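Local coordinates for hypothetical protein Atu2144 (Agrobacterium tumefaciens, PDB 2ODF), which is of unknown function but belongs to the N-formylglutamate amidohydrolase family, and so probably hydrolyses an amide bond in the manner of the zinc exopeptidase clan, at residues R165-G170 with N197-P202; T152-T157 with M223-N228; G13-V18 with S124-P129. One frame throughout, in Å; residues are numbered along the deposited sequence.

Interaction 1: residues R165-G170 with N197-P202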
ATOM      1  N   ARG A 165      24.586   4.733  23.868  1.00 30.34           N
ATOM      2  CA  ARG A 165      24.969   3.640  22.995  1.00 29.75           C
ATOM      3  C   ARG A 165      26.434   3.750  22.605  1.00 28.85           C
ATOM      4  O   ARG A 165      26.854   4.695  21.958  1.00 28.81           O
ATOM      5  CB  ARG A 165      24.004   3.569  21.795  1.00 29.35           C
ATOM      6  CG  ARG A 165      22.593   3.238  22.331  1.00 29.73           C
ATOM      7  CD  ARG A 165      21.558   2.717  21.353  1.00 31.04           C
ATOM      8  NE  ARG A 165      21.024   3.759  20.520  1.00 31.41           N
ATOM      9  CZ  ARG A 165      19.854   3.729  19.880  1.00 28.67           C
ATOM     10  NH1 ARG A 165      19.020   2.692  19.949  1.00 28.24           N
ATOM     11  NH2 ARG A 165      19.543   4.772  19.139  1.00 26.06           N
ATOM     12  N   GLU A 166      27.229   2.798  23.067  1.00 27.96           N
ATOM     13  CA  GLU A 166      28.649   2.823  22.761  1.00 27.67           C
ATOM     14  C   GLU A 166      28.917   2.272  21.339  1.00 25.70           C
ATOM     15  O   GLU A 166      29.986   2.526  20.771  1.00 24.42           O
ATOM     16  CB  GLU A 166      29.452   2.079  23.841  1.00 28.29           C
ATOM     17  CG  GLU A 166      29.458   2.817  25.218  1.00 30.31           C
ATOM     18  CD  GLU A 166      29.994   1.952  26.355  1.00 31.04           C
ATOM     19  OE1 GLU A 166      30.923   1.139  26.128  1.00 38.11           O
ATOM     20  OE2 GLU A 166      29.468   2.066  27.484  1.00 37.84           O
ATOM     21  N   VAL A 167      27.940   1.566  20.751  1.00 23.99           N
ATOM     22  CA  VAL A 167      28.075   1.094  19.353  1.00 23.30           C
ATOM     23  C   VAL A 167      28.133   2.295  18.425  1.00 22.17           C
ATOM     24  O   VAL A 167      27.392   3.283  18.606  1.00 20.74           O
ATOM     25  CB  VAL A 167      26.970   0.083  18.899  1.00 23.27           C
ATOM     26  CG1 VAL A 167      25.531   0.672  19.051  1.00 23.84           C
ATOM     27  CG2 VAL A 167      27.229  -0.397  17.477  1.00 23.29           C
ATOM     28  N   GLU A 168      29.059   2.232  17.464  1.00 20.34           N
ATOM     29  CA  GLU A 168      29.319   3.360  16.584  1.00 19.92           C
ATOM     30  C   GLU A 168      28.817   3.070  15.173  1.00 18.74           C
ATOM     31  O   GLU A 168      28.182   3.906  14.563  1.00 18.54           O
ATOM     32  CB  GLU A 168      30.804   3.740  16.599  1.00 19.15           C
ATOM     33  CG  GLU A 168      31.164   4.467  17.869  1.00 20.00           C
ATOM     34  CD  GLU A 168      32.681   4.725  18.024  1.00 22.79           C
ATOM     35  OE1 GLU A 168      33.473   3.849  17.665  1.00 22.66           O
ATOM     36  OE2 GLU A 168      33.043   5.817  18.533  1.00 26.48           O
ATOM     37  N   ILE A 169      29.104   1.863  14.705  1.00 18.74           N
ATOM     38  CA  ILE A 169      28.630   1.356  13.439  1.00 18.06           C
ATOM     39  C   ILE A 169      27.948   0.025  13.725  1.00 17.42           C
ATOM     40  O   ILE A 169      28.577  -0.902  14.236  1.00 16.68           O
ATOM     41  CB  ILE A 169      29.782   1.110  12.443  1.00 18.11           C
ATOM     42  CG1 ILE A 169      30.587   2.371  12.195  1.00 18.26           C
ATOM     43  CG2 ILE A 169      29.252   0.536  11.085  1.00 18.60           C
ATOM     44  CD1 ILE A 169      29.934   3.394  11.279  1.00 16.86           C
ATOM     45  N   GLY A 170      26.666  -0.083  13.346  1.00 17.13           N
ATOM     46  CA  GLY A 170      25.989  -1.360  13.287  1.00 16.98           C
ATOM     47  C   GLY A 170      25.959  -1.933  11.879  1.00 16.85           C
ATOM     48  O   GLY A 170      25.697  -1.209  10.903  1.00 17.93           O
ATOM     49  N   ASN A 197      24.008  -6.386  14.135  1.00 20.68           N
ATOM     50  CA  ASN A 197      22.621  -6.165  14.532  1.00 20.88           C
ATOM     51  C   ASN A 197      22.506  -5.444  15.864  1.00 21.03           C
ATOM     52  O   ASN A 197      21.828  -5.902  16.780  1.00 19.99           O
ATOM     53  CB  ASN A 197      21.850  -7.488  14.549  1.00 20.37           C
ATOM     54  CG  ASN A 197      21.590  -8.007  13.158  1.00 19.16           C
ATOM     55  OD1 ASN A 197      21.725  -9.189  12.870  1.00 22.31           O
ATOM     56  ND2 ASN A 197      21.265  -7.122  12.285  1.00 16.05           N
ATOM     57  N   ASP A 198      23.136  -4.280  15.913  1.00 22.18           N
ATOM     58  CA  ASP A 198      23.195  -3.455  17.092  1.00 23.17           C
ATOM     59  C   ASP A 198      23.379  -2.055  16.540  1.00 24.14           C
ATOM     60  O   ASP A 198      24.338  -1.828  15.823  1.00 23.73           O
ATOM     61  CB  ASP A 198      24.433  -3.883  17.890  1.00 23.79           C
ATOM     62  CG  ASP A 198      24.468  -3.355  19.310  1.00 24.92           C
ATOM     63  OD1 ASP A 198      23.738  -2.413  19.667  1.00 27.66           O
ATOM     64  OD2 ASP A 198      25.302  -3.879  20.066  1.00 30.42           O
ATOM     65  N   PRO A 199      22.494  -1.095  16.898  1.00 25.25           N
ATOM     66  CA  PRO A 199      21.499  -1.081  17.973  1.00 26.48           C
ATOM     67  C   PRO A 199      20.164  -1.744  17.679  1.00 27.01           C
ATOM     68  O   PRO A 199      19.319  -1.843  18.576  1.00 26.74           O
ATOM     69  CB  PRO A 199      21.295   0.416  18.216  1.00 26.70           C
ATOM     70  CG  PRO A 199      21.460   1.003  16.865  1.00 25.92           C
ATOM     71  CD  PRO A 199      22.499   0.187  16.167  1.00 25.55           C
ATOM     72  N   TYR A 200      19.960  -2.151  16.434  1.00 27.24           N
ATOM     73  CA  TYR A 200      18.747  -2.832  16.064  1.00 28.40           C
ATOM     74  C   TYR A 200      19.095  -4.000  15.166  1.00 28.81           C
ATOM     75  O   TYR A 200      20.154  -4.024  14.557  1.00 28.48           O
ATOM     76  CB  TYR A 200      17.798  -1.882  15.315  1.00 28.54           C
ATOM     77  CG  TYR A 200      17.424  -0.629  16.068  1.00 29.03           C
ATOM     78  CD1 TYR A 200      16.607  -0.683  17.201  1.00 29.96           C
ATOM     79  CD2 TYR A 200      17.846   0.619  15.624  1.00 29.43           C
ATOM     80  CE1 TYR A 200      16.259   0.483  17.889  1.00 29.99           C
ATOM     81  CE2 TYR A 200      17.498   1.783  16.300  1.00 29.21           C
ATOM     82  CZ  TYR A 200      16.708   1.707  17.430  1.00 30.07           C
ATOM     83  OH  TYR A 200      16.351   2.865  18.084  1.00 30.50           O
ATOM     84  N   GLY A 201      18.182  -4.963  15.099  1.00 29.60           N
ATOM     85  CA  GLY A 201      18.296  -6.103  14.197  1.00 30.50           C
ATOM     86  C   GLY A 201      16.929  -6.486  13.643  1.00 31.20           C
ATOM     87  O   GLY A 201      15.921  -5.797  13.903  1.00 30.24           O
ATOM     88  N   PRO A 202      16.877  -7.583  12.866  1.00 32.32           N
ATOM     89  CA  PRO A 202      15.605  -8.013  12.263  1.00 33.26           C
ATOM     90  C   PRO A 202      14.509  -8.268  13.306  1.00 33.73           C
ATOM     91  O   PRO A 202      13.319  -8.158  13.004  1.00 33.96           O
ATOM     92  CB  PRO A 202      15.984  -9.285  11.482  1.00 32.80           C
ATOM     93  CG  PRO A 202      17.303  -9.691  11.971  1.00 33.53           C
ATOM     94  CD  PRO A 202      17.993  -8.469  12.484  1.00 32.53           C
TER
HETATM   95  O   HOH W   1      17.435   5.836  16.745  1.00 18.97           O
HETATM   96  O   HOH W   2      18.758  -0.332  20.665  1.00 36.49           O
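Arg165, Val167 and Gly170 meet Asp198, Pro199 and Tyr200 at one border of the mixed sheet of this alpha/beta fold, between the approach to and first residues of strand 169-172 and the loop that follows its parallel neighbour, the outermost strand 194-196. The peptide bond before Pro199 is cis. Pro199 lies over one face of the Arg165 guanidinium, offset toward the rim, its CB 3.7 Å from NH1, and Val167 CG1 approaches Pro199 CD at 4.2 Å. The same methyl sits 3.6 Å from Asp198 OD1. At the edge of the guanidinium, Tyr200 presents its hydroxyl, with the phenol ring 87° from the guanidinium plane. The resulting bond from NH1 to OH is weak at 3.3 Å, although nearly straight. A water joins Arg165 NH1 to Pro199 O more firmly, and the strongest partner of the guanidinium is Thr157 O, which accepts from NH2. The arginine chain bends at chi3 (-76°), and its head lies between Pro199 and Tyr200 on one hand and Thr157 on the other. Nearer the sheet the polar chemistry thins: buried Asp198 O finds no hydrogen-bond donor in the model, meeting instead the CA-H of Gly170, its CA 3.1 Å away.

Interaction 2: residues T152-T157 with M223-N228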
ATOM      1  N   THR A 152      21.576  -0.343   2.480  1.00 16.88           N
ATOM      2  CA  THR A 152      20.798   0.751   3.067  1.00 17.09           C
ATOM      3  C   THR A 152      21.617   1.520   4.122  1.00 16.90           C
ATOM      4  O   THR A 152      22.457   0.954   4.845  1.00 16.07           O
ATOM      5  CB  THR A 152      19.458   0.269   3.650  1.00 17.38           C
ATOM      6  OG1 THR A 152      19.660  -0.336   4.920  1.00 18.54           O
ATOM      7  CG2 THR A 152      18.789  -0.775   2.750  1.00 18.13           C
ATOM      8  N   ILE A 153      21.370   2.825   4.181  1.00 15.90           N
ATOM      9  CA  ILE A 153      22.149   3.731   5.034  1.00 16.64           C
ATOM     10  C   ILE A 153      21.243   4.445   6.019  1.00 16.62           C
ATOM     11  O   ILE A 153      20.299   5.152   5.625  1.00 16.92           O
ATOM     12  CB  ILE A 153      22.893   4.819   4.187  1.00 16.85           C
ATOM     13  CG1 ILE A 153      23.759   4.193   3.084  1.00 18.11           C
ATOM     14  CG2 ILE A 153      23.676   5.761   5.074  1.00 15.70           C
ATOM     15  CD1 ILE A 153      24.893   3.288   3.558  1.00 14.43           C
ATOM     16  N   HIS A 154      21.560   4.285   7.300  1.00 16.26           N
ATOM     17  CA  HIS A 154      20.773   4.810   8.402  1.00 16.96           C
ATOM     18  C   HIS A 154      21.698   5.476   9.436  1.00 16.73           C
ATOM     19  O   HIS A 154      22.904   5.159   9.511  1.00 16.90           O
ATOM     20  CB  HIS A 154      20.021   3.689   9.122  1.00 17.04           C
ATOM     21  CG  HIS A 154      18.841   3.154   8.368  1.00 18.86           C
ATOM     22  ND1 HIS A 154      18.965   2.417   7.209  1.00 22.63           N
ATOM     23  CD2 HIS A 154      17.513   3.261   8.609  1.00 18.33           C
ATOM     24  CE1 HIS A 154      17.759   2.073   6.786  1.00 21.63           C
ATOM     25  NE2 HIS A 154      16.863   2.587   7.609  1.00 23.26           N
ATOM     26  N   SER A 155      21.130   6.368  10.243  1.00 16.91           N
ATOM     27  CA  SER A 155      21.803   6.842  11.451  1.00 17.07           C
ATOM     28  C   SER A 155      20.895   6.677  12.641  1.00 18.04           C
ATOM     29  O   SER A 155      19.648   6.550  12.511  1.00 17.61           O
ATOM     30  CB  SER A 155      22.330   8.306  11.329  1.00 17.78           C
ATOM     31  OG  SER A 155      21.304   9.288  11.347  1.00 15.76           O
ATOM     32  N   PHE A 156      21.525   6.643  13.808  1.00 19.06           N
ATOM     33  CA  PHE A 156      20.831   6.431  15.050  1.00 19.91           C
ATOM     34  C   PHE A 156      21.327   7.385  16.111  1.00 20.73           C
ATOM     35  O   PHE A 156      22.455   7.875  16.079  1.00 20.27           O
ATOM     36  CB  PHE A 156      20.898   4.963  15.526  1.00 20.39           C
ATOM     37  CG  PHE A 156      22.294   4.462  15.841  1.00 21.05           C
ATOM     38  CD1 PHE A 156      23.104   3.942  14.843  1.00 20.29           C
ATOM     39  CD2 PHE A 156      22.774   4.470  17.150  1.00 21.06           C
ATOM     40  CE1 PHE A 156      24.403   3.454  15.141  1.00 20.39           C
ATOM     41  CE2 PHE A 156      24.079   3.985  17.450  1.00 19.47           C
ATOM     42  CZ  PHE A 156      24.863   3.458  16.430  1.00 19.35           C
ATOM     43  N   THR A 157      20.427   7.672  17.030  1.00 21.67           N
ATOM     44  CA  THR A 157      20.648   8.637  18.087  1.00 22.66           C
ATOM     45  C   THR A 157      21.573   8.047  19.181  1.00 22.81           C
ATOM     46  O   THR A 157      21.467   6.878  19.534  1.00 22.37           O
ATOM     47  CB  THR A 157      19.272   9.070  18.628  1.00 23.08           C
ATOM     48  OG1 THR A 157      19.376  10.346  19.257  1.00 25.88           O
ATOM     49  CG2 THR A 157      18.735   8.044  19.572  1.00 20.84           C
ATOM     50  N   MET A 223      22.527  -3.551   5.905  1.00 15.76           N
ATOM     51  CA  MET A 223      21.995  -2.297   6.392  1.00 15.44           C
ATOM     52  C   MET A 223      23.035  -1.741   7.337  1.00 15.43           C
ATOM     53  O   MET A 223      23.499  -2.437   8.223  1.00 16.24           O
ATOM     54  CB  MET A 223      20.664  -2.584   7.094  1.00 14.47           C
ATOM     55  CG  MET A 223      20.046  -1.472   7.924  1.00 16.60           C
ATOM     56  SD  MET A 223      18.366  -1.844   8.539  1.00  9.13           S
ATOM     57  CE  MET A 223      18.234  -0.475   9.592  1.00 15.46           C
ATOM     58  N   ILE A 224      23.432  -0.496   7.096  1.00 16.37           N
ATOM     59  CA  ILE A 224      24.468   0.155   7.854  1.00 16.79           C
ATOM     60  C   ILE A 224      23.839   1.238   8.747  1.00 16.27           C
ATOM     61  O   ILE A 224      23.155   2.137   8.267  1.00 17.19           O
ATOM     62  CB  ILE A 224      25.562   0.799   6.907  1.00 16.98           C
ATOM     63  CG1 ILE A 224      26.260  -0.263   6.090  1.00 17.71           C
ATOM     64  CG2 ILE A 224      26.610   1.540   7.704  1.00 16.35           C
ATOM     65  CD1 ILE A 224      27.082   0.272   5.019  1.00 18.99           C
ATOM     66  N   GLU A 225      24.112   1.136  10.036  1.00 16.77           N
ATOM     67  CA  GLU A 225      23.707   2.102  11.039  1.00 17.10           C
ATOM     68  C   GLU A 225      24.946   2.870  11.521  1.00 17.23           C
ATOM     69  O   GLU A 225      25.948   2.259  11.876  1.00 18.50           O
ATOM     70  CB  GLU A 225      23.096   1.358  12.221  1.00 17.63           C
ATOM     71  CG  GLU A 225      21.654   0.991  12.054  1.00 18.94           C
ATOM     72  CD  GLU A 225      20.710   2.123  12.290  1.00 20.84           C
ATOM     73  OE1 GLU A 225      21.107   3.295  12.249  1.00 20.45           O
ATOM     74  OE2 GLU A 225      19.524   1.833  12.487  1.00 26.97           O
ATOM     75  N   ILE A 226      24.861   4.197  11.533  1.00 16.89           N
ATOM     76  CA  ILE A 226      25.938   5.068  11.984  1.00 17.26           C
ATOM     77  C   ILE A 226      25.421   5.938  13.112  1.00 17.52           C
ATOM     78  O   ILE A 226      24.409   6.633  12.953  1.00 18.84           O
ATOM     79  CB  ILE A 226      26.397   5.961  10.840  1.00 17.17           C
ATOM     80  CG1 ILE A 226      26.744   5.127   9.605  1.00 16.78           C
ATOM     81  CG2 ILE A 226      27.562   6.865  11.266  1.00 15.87           C
ATOM     82  CD1 ILE A 226      26.753   5.953   8.344  1.00 16.33           C
ATOM     83  N   ARG A 227      26.103   5.960  14.255  1.00 18.29           N
ATOM     84  CA  ARG A 227      25.657   6.817  15.353  1.00 18.88           C
ATOM     85  C   ARG A 227      25.760   8.284  14.908  1.00 19.37           C
ATOM     86  O   ARG A 227      26.793   8.708  14.380  1.00 19.77           O
ATOM     87  CB  ARG A 227      26.450   6.528  16.629  1.00 18.81           C
ATOM     88  CG  ARG A 227      25.736   6.936  17.902  1.00 19.55           C
ATOM     89  CD  ARG A 227      26.590   6.650  19.131  1.00 20.93           C
ATOM     90  NE  ARG A 227      27.807   7.473  19.121  1.00 22.97           N
ATOM     91  CZ  ARG A 227      28.959   7.170  19.726  1.00 23.40           C
ATOM     92  NH1 ARG A 227      29.107   6.058  20.421  1.00 24.55           N
ATOM     93  NH2 ARG A 227      29.975   8.010  19.619  1.00 23.60           N
ATOM     94  N   ASN A 228      24.694   9.073  15.098  1.00 19.14           N
ATOM     95  CA  ASN A 228      24.573  10.292  14.280  1.00 19.58           C
ATOM     96  C   ASN A 228      25.568  11.399  14.642  1.00 19.33           C
ATOM     97  O   ASN A 228      25.868  12.236  13.812  1.00 18.41           O
ATOM     98  CB  ASN A 228      23.117  10.814  14.156  1.00 19.71           C
ATOM     99  CG  ASN A 228      22.586  11.446  15.417  1.00 20.89           C
ATOM    100  OD1 ASN A 228      23.314  12.159  16.110  1.00 21.14           O
ATOM    101  ND2 ASN A 228      21.269  11.221  15.715  1.00 20.80           N
TER
HETATM  102  O   HOH W   3      19.766   9.473  13.944  1.00 21.32           O
HETATM  103  O   HOH W   4      18.049   4.696  13.100  1.00 31.30           O
HETATM  104  O   HOH W   5      19.850  12.839  17.862  1.00 31.65           O
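His154 and Phe156 pack tightly against the segment 223-228, whereas Thr157 and Asn228 touch lightly, ND2 of Asn228 3.6 Å from CA of Thr157, and share a bridging water. In the tight part, the CE methyl of Met223 stands over the centre of the His154 ring, 3.7 Å from its centroid. With CG anti to the backbone N (chi1 168°), the extended methionine chain runs past Thr152 OG1, 3.2 Å from Met223 CG, and brings the methyl over the ring. The ring also meets His33 edge-to-face. Phe156 takes the cramped first torsion between its backbone N and carbonyl carbon (chi1 63°), which lays its ring across the neighbouring strand: Arg227 CA lies under one face, and Arg227 CB makes a CH-pi contact 3.9 Å from the centroid. Glu225 OE1 reaches the edge of that ring, 3.3 Å from CD1. Behind these side chains run two parallel neighbours in the middle of the mixed sheet of the alpha/beta fold, joined by alternating backbone bonds such as Ile224 N to Thr152 O, 2.8 Å. On the other face Ile153 and Ile224 lie side by side, while Ile153 and Ile226 touch helix 62-73. Beyond the last backbone bond, Asn228 N to Phe156 O, Asn228 ND2 donates to two waters: one donates to Ser155 OG, also bonded to Pro60 O, and the other lies 2.9 Å from Thr157 OG1.

Interaction 3: residues G13-V18 with S124-P129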
ATOM      1  N   GLY A  13       7.777  18.729  -5.349  1.00 26.57           N
ATOM      2  CA  GLY A  13       8.327  17.691  -6.211  1.00 25.86           C
ATOM      3  C   GLY A  13       7.764  16.325  -5.899  1.00 24.99           C
ATOM      4  O   GLY A  13       6.598  16.183  -5.486  1.00 25.29           O
ATOM      5  N   LYS A  14       8.618  15.315  -6.081  1.00 23.38           N
ATOM      6  CA  LYS A  14       8.223  13.938  -6.081  1.00 22.57           C
ATOM      7  C   LYS A  14       8.705  13.178  -4.818  1.00 21.01           C
ATOM      8  O   LYS A  14       9.671  13.560  -4.175  1.00 20.32           O
ATOM      9  CB  LYS A  14       8.721  13.329  -7.396  1.00 23.57           C
ATOM     10  CG  LYS A  14       9.233  11.922  -7.293  1.00 26.21           C
ATOM     11  CD  LYS A  14       8.200  10.906  -7.762  1.00 28.01           C
ATOM     12  CE  LYS A  14       8.296   9.592  -7.095  1.00 20.45           C
ATOM     13  NZ  LYS A  14       8.217   8.580  -8.142  1.00 30.64           N
ATOM     14  N   ALA A  15       7.979  12.130  -4.438  1.00 20.07           N
ATOM     15  CA  ALA A  15       8.324  11.320  -3.266  1.00 19.72           C
ATOM     16  C   ALA A  15       9.755  10.766  -3.302  1.00 18.75           C
ATOM     17  O   ALA A  15      10.429  10.733  -2.307  1.00 18.89           O
ATOM     18  CB  ALA A  15       7.321  10.141  -3.114  1.00 18.34           C
ATOM     19  N   VAL A  16      10.192  10.319  -4.468  1.00 19.06           N
ATOM     20  CA  VAL A  16      11.408   9.510  -4.601  1.00 19.15           C
ATOM     21  C   VAL A  16      12.489  10.292  -5.333  1.00 19.10           C
ATOM     22  O   VAL A  16      12.221  10.891  -6.352  1.00 18.34           O
ATOM     23  CB  VAL A  16      11.160   8.201  -5.367  1.00 19.34           C
ATOM     24  CG1 VAL A  16      12.426   7.327  -5.350  1.00 19.63           C
ATOM     25  CG2 VAL A  16       9.951   7.423  -4.775  1.00 20.69           C
ATOM     26  N   GLY A  17      13.682  10.349  -4.742  1.00 19.13           N
ATOM     27  CA  GLY A  17      14.861  10.897  -5.387  1.00 19.37           C
ATOM     28  C   GLY A  17      15.774   9.794  -5.877  1.00 19.17           C
ATOM     29  O   GLY A  17      15.886   8.738  -5.243  1.00 17.80           O
ATOM     30  N   VAL A  18      16.389   9.995  -7.036  1.00 19.58           N
ATOM     31  CA  VAL A  18      17.383   9.031  -7.517  1.00 19.89           C
ATOM     32  C   VAL A  18      18.561   9.840  -8.018  1.00 20.85           C
ATOM     33  O   VAL A  18      18.370  10.791  -8.768  1.00 19.74           O
ATOM     34  CB  VAL A  18      16.848   8.097  -8.623  1.00 20.58           C
ATOM     35  CG1 VAL A  18      17.988   7.203  -9.206  1.00 19.83           C
ATOM     36  CG2 VAL A  18      15.687   7.233  -8.098  1.00 20.86           C
ATOM     37  N   SER A 124       0.013   5.099  -0.728  1.00 16.34           N
ATOM     38  CA  SER A 124       0.026   5.244  -2.179  1.00 16.45           C
ATOM     39  C   SER A 124       1.047   6.235  -2.695  1.00 16.42           C
ATOM     40  O   SER A 124       1.566   6.052  -3.783  1.00 16.90           O
ATOM     41  CB  SER A 124      -1.340   5.728  -2.681  1.00 16.45           C
ATOM     42  OG  SER A 124      -1.296   5.904  -4.079  1.00 16.60           O
ATOM     43  N   ALA A 125       1.256   7.296  -1.938  1.00 16.58           N
ATOM     44  CA  ALA A 125       2.035   8.463  -2.367  1.00 16.97           C
ATOM     45  C   ALA A 125       3.506   8.351  -1.989  1.00 16.82           C
ATOM     46  O   ALA A 125       4.363   8.834  -2.735  1.00 17.54           O
ATOM     47  CB  ALA A 125       1.460   9.721  -1.772  1.00 15.75           C
ATOM     48  N   LEU A 126       3.784   7.728  -0.835  1.00 16.70           N
ATOM     49  CA  LEU A 126       5.134   7.638  -0.299  1.00 16.76           C
ATOM     50  C   LEU A 126       5.723   6.252  -0.350  1.00 16.38           C
ATOM     51  O   LEU A 126       6.818   6.112  -0.836  1.00 16.67           O
ATOM     52  CB  LEU A 126       5.196   8.154   1.130  1.00 17.15           C
ATOM     53  CG  LEU A 126       4.928   9.661   1.288  1.00 19.18           C
ATOM     54  CD1 LEU A 126       4.827   9.976   2.778  1.00 21.18           C
ATOM     55  CD2 LEU A 126       5.980  10.569   0.558  1.00 16.01           C
ATOM     56  N   TYR A 127       4.997   5.232   0.128  1.00 15.21           N
ATOM     57  CA  TYR A 127       5.582   3.917   0.356  1.00 15.02           C
ATOM     58  C   TYR A 127       5.686   3.110  -0.925  1.00 15.45           C
ATOM     59  O   TYR A 127       6.770   2.600  -1.262  1.00 14.00           O
ATOM     60  CB  TYR A 127       4.756   3.182   1.435  1.00 15.42           C
ATOM     61  CG  TYR A 127       5.091   1.735   1.673  1.00 14.71           C
ATOM     62  CD1 TYR A 127       6.242   1.351   2.359  1.00 15.45           C
ATOM     63  CD2 TYR A 127       4.213   0.732   1.256  1.00 13.94           C
ATOM     64  CE1 TYR A 127       6.505  -0.013   2.611  1.00 15.62           C
ATOM     65  CE2 TYR A 127       4.460  -0.588   1.519  1.00 15.28           C
ATOM     66  CZ  TYR A 127       5.593  -0.969   2.174  1.00 15.93           C
ATOM     67  OH  TYR A 127       5.789  -2.322   2.373  1.00 14.45           O
ATOM     68  N   VAL A 128       4.587   3.033  -1.673  1.00 15.15           N
ATOM     69  CA  VAL A 128       4.577   2.205  -2.877  1.00 16.37           C
ATOM     70  C   VAL A 128       5.506   2.788  -3.963  1.00 15.94           C
ATOM     71  O   VAL A 128       6.262   2.036  -4.565  1.00 18.68           O
ATOM     72  CB  VAL A 128       3.125   1.814  -3.347  1.00 16.63           C
ATOM     73  CG1 VAL A 128       3.169   1.088  -4.713  1.00 18.99           C
ATOM     74  CG2 VAL A 128       2.440   0.893  -2.284  1.00 15.05           C
ATOM     75  N   PRO A 129       5.459   4.106  -4.243  1.00 16.35           N
ATOM     76  CA  PRO A 129       6.386   4.664  -5.228  1.00 16.53           C
ATOM     77  C   PRO A 129       7.855   4.417  -4.891  1.00 16.53           C
ATOM     78  O   PRO A 129       8.610   4.023  -5.779  1.00 17.92           O
ATOM     79  CB  PRO A 129       6.043   6.188  -5.240  1.00 16.48           C
ATOM     80  CG  PRO A 129       4.615   6.218  -4.830  1.00 17.23           C
ATOM     81  CD  PRO A 129       4.485   5.130  -3.797  1.00 16.49           C
TER
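Ala15, Val16 and Pro129 carry a small, mainly apolar contact between the start of strand 16-19, with the residues just before it, and the long helix 116-143, with no hydrogen bond between the segments. Two pairs of side chains make up the hydrophobic part. The methyl of Ala15 points at the helix and touches Leu126 CD2 at 3.9 Å; although leucine's CB is directed away, its branch swings back to reach the alanine. Val16 holds CG1 anti to its backbone N (chi1 -174°), which leaves CG2 to meet the proline, 4.1 Å from Pro129 CB. Val16 also rests on Phe130 of this helix and on Val78. A second kind of contact sets carbon against backbone. Ala15 CB lies 3.3 Å from Ala125 O, and Val16 CG2 is 3.7 Å from Pro129 C. Proline has no N-H to return to the preceding turn, and the helix kinks here after a wider pi-type turn. The charged element is slight: Lys14 NZ passes Pro129 CB at 4.3 Å, where the lysine is exposed to solvent. Other helix positions serve the dimer, Ser124 OG bonding to Asp132 of the second subunit and Tyr127 meeting Phe120 of that subunit. With Gly17 hydrogen-bonded through its backbone to Tyr79 of strand 77-80, and Ala15 to Arg81 just beyond it, this is the arrangement of an alpha/beta fold in which a helix packs against the outermost strand of a sheet.

Overall arrangement
The three contacts sample one mixed sheet from its middle to its borders. Interaction 2 is core: two central parallel strands joined by regular backbone hydrogen bonds. Interactions 1 and 3 are only partly buried and lie on opposite sides of the chain's centre, about 28 Å apart between centres; interaction 1 adds a guanidinium, a hydroxyl and waters to its apolar contacts, whereas interaction 3 is almost wholly apolar. Interactions 1 and 2 touch directly, since strands 169-172 and 220-227 are neighbours: Gly170 N lies 2.9 Å from Glu225 O. Interaction 3 stays about 12 Å from interaction 2 at the nearest atoms, although helix 116-143 leads along the chain into strand 149-156.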